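Local coordinates for maternal effect protein oskar (Drosophila melanogaster, PDB 5A4A) that acts as a germ-plasm inducer in the fly, its OSK domain being an RNA-binding module with an SGNH-hydrolase-like fold, at residues F103-I107 and E148-L152. Sequence-based numbering, arbitrary orientation.
Sequences FRLLI and ECCHL
Two neighbouring helices of the SGNH-hydrolase-like α/β domain meet here: Arg-104, Phe-103 and Ile-107 on helix 96-112 face Glu-148, Cys-149 and Leu-152 where helix 132-148 ends and a type I turn leads toward strand 154-155. At the outer side, long, flexible Arg-104 and Glu-148 can reach across, and NH2 of Arg-104 forms a salt bridge with OE1 of Glu-148 at 3.1 Å. The guanidinium and carboxylate planes stand 84° apart, so this is no flat two-pronged pairing; a bend at chi2 (72°) of Glu-148 brings the carboxylate across the arginine chain, OE2 lying 3.4 Å from CG of Arg-104. A water donates to O of Arg-104 at 2.7 Å and weakly to OE2 of Glu-148. With an alanine at Glu-148, the arginine would probably lose this charged mate and the water its weak second acceptor. Deeper in, the small, weakly polar thiol of Cys-149 accepts apolar surroundings: SG points into the angle between Ile-107 CD1 (3.8 Å) and the flat, buried Phe-103 ring, making an edge-on sulfur-aromatic contact. Branched Ile-107 also reaches Leu-152, CG2 to CD1 4.2 Å. Phe-103 joins the helices edge-to-face with Phe-141; Phe-103, Cys-149 and Leu-152 all touch Leu-119 of strand 116-120, as in the three-layer α/β/α sandwich of SGNH hydrolases.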
loop_
_atom_site.group_PDB
_atom_site.type_symbol
_atom_site.label_atom_id
_atom_site.label_comp_id
_atom_site.label_asym_id
_atom_site.label_seq_id
_atom_site.Cartn_x
_atom_site.Cartn_y
_atom_site.Cartn_z
ATOM N N PHE A 103 5.362 -3.960 11.027
ATOM C CA PHE A 103 5.804 -2.778 10.302
ATOM C C PHE A 103 7.238 -2.389 10.702
ATOM O O PHE A 103 8.060 -2.044 9.853
ATOM C CB PHE A 103 4.830 -1.613 10.512
ATOM C CG PHE A 103 5.122 -0.424 9.639
ATOM C CD1 PHE A 103 4.689 -0.400 8.328
ATOM C CD2 PHE A 103 5.848 0.656 10.128
ATOM C CE1 PHE A 103 4.957 0.677 7.511
ATOM C CE2 PHE A 103 6.124 1.744 9.315
ATOM C CZ PHE A 103 5.682 1.753 8.006
ATOM N N ARG A 104 7.548 -2.473 11.993
ATOM C CA ARG A 104 8.901 -2.174 12.461
ATOM C C ARG A 104 9.904 -3.125 11.800
ATOM O O ARG A 104 10.983 -2.713 11.375
ATOM C CB ARG A 104 8.955 -2.257 13.991
ATOM C CG ARG A 104 10.326 -2.129 14.601
ATOM C CD ARG A 104 10.233 -2.226 16.121
ATOM N NE ARG A 104 9.803 -0.972 16.735
ATOM C CZ ARG A 104 8.586 -0.732 17.218
ATOM N NH1 ARG A 104 7.639 -1.663 17.168
ATOM N NH2 ARG A 104 8.317 0.450 17.759
ATOM N N LEU A 105 9.520 -4.392 11.664
ATOM C CA LEU A 105 10.374 -5.373 10.998
ATOM C C LEU A 105 10.485 -5.162 9.482
ATOM O O LEU A 105 11.532 -5.450 8.901
ATOM C CB LEU A 105 9.914 -6.800 11.312
ATOM C CG LEU A 105 10.098 -7.220 12.771
ATOM C CD1 LEU A 105 9.524 -8.611 12.993
ATOM C CD2 LEU A 105 11.565 -7.158 13.182
ATOM N N LEU A 106 9.415 -4.679 8.844
ATOM C CA LEU A 106 9.479 -4.327 7.421
ATOM C C LEU A 106 10.504 -3.211 7.195
ATOM O O LEU A 106 11.351 -3.288 6.299
ATOM C CB LEU A 106 8.099 -3.902 6.884
ATOM C CG LEU A 106 8.066 -3.344 5.451
ATOM C CD1 LEU A 106 8.536 -4.378 4.414
ATOM C CD2 LEU A 106 6.670 -2.815 5.070
ATOM N N ILE A 107 10.418 -2.176 8.008
ATOM C CA ILE A 107 11.367 -1.066 7.925
ATOM C C ILE A 107 12.816 -1.534 8.125
ATOM O O ILE A 107 13.719 -1.132 7.390
ATOM C CB ILE A 107 11.024 0.045 8.940
ATOM C CG1 ILE A 107 9.651 0.656 8.636
ATOM C CG2 ILE A 107 12.089 1.132 8.919
ATOM C CD1 ILE A 107 9.533 1.316 7.253
ATOM N N GLU A 148 7.567 6.042 14.066
ATOM C CA GLU A 148 8.547 5.007 13.754
ATOM C C GLU A 148 9.452 5.418 12.592
ATOM O O GLU A 148 10.646 5.115 12.577
ATOM C CB GLU A 148 7.834 3.698 13.404
ATOM C CG GLU A 148 8.768 2.562 13.038
ATOM C CD GLU A 148 9.523 2.006 14.238
ATOM O OE1 GLU A 148 9.162 2.332 15.392
ATOM O OE2 GLU A 148 10.476 1.230 14.023
ATOM N N CYS A 149 8.879 6.114 11.622
ATOM C CA CYS A 149 9.619 6.496 10.423
ATOM C C CYS A 149 10.028 7.958 10.491
ATOM O O CYS A 149 10.018 8.662 9.481
ATOM C CB CYS A 149 8.778 6.252 9.172
ATOM S SG CYS A 149 8.350 4.508 8.929
ATOM N N CYS A 150 10.405 8.404 11.686
ATOM C CA CYS A 150 10.786 9.797 11.906
ATOM C C CYS A 150 11.994 10.254 11.080
ATOM O O CYS A 150 12.159 11.442 10.855
ATOM C CB CYS A 150 11.030 10.072 13.394
ATOM S SG CYS A 150 12.183 8.957 14.191
ATOM N N HIS A 151 12.830 9.324 10.624
ATOM C CA HIS A 151 13.982 9.709 9.805
ATOM C C HIS A 151 13.732 9.531 8.318
ATOM O O HIS A 151 14.619 9.795 7.494
ATOM C CB HIS A 151 15.209 8.896 10.209
ATOM C CG HIS A 151 15.448 8.875 11.683
ATOM N ND1 HIS A 151 16.007 9.938 12.362
ATOM C CD2 HIS A 151 15.202 7.919 12.607
ATOM C CE1 HIS A 151 16.098 9.631 13.647
ATOM N NE2 HIS A 151 15.616 8.414 13.819
ATOM N N LEU A 152 12.533 9.060 7.981
ATOM C CA LEU A 152 12.184 8.781 6.599
ATOM C C LEU A 152 11.098 9.732 6.128
ATOM O O LEU A 152 10.406 10.357 6.939
ATOM C CB LEU A 152 11.715 7.323 6.458
ATOM C CG LEU A 152 12.774 6.276 6.852
ATOM C CD1 LEU A 152 12.158 4.873 6.964
ATOM C CD2 LEU A 152 13.911 6.283 5.843
HETATM O O HOH W 1 12.513 -0.600 12.174
#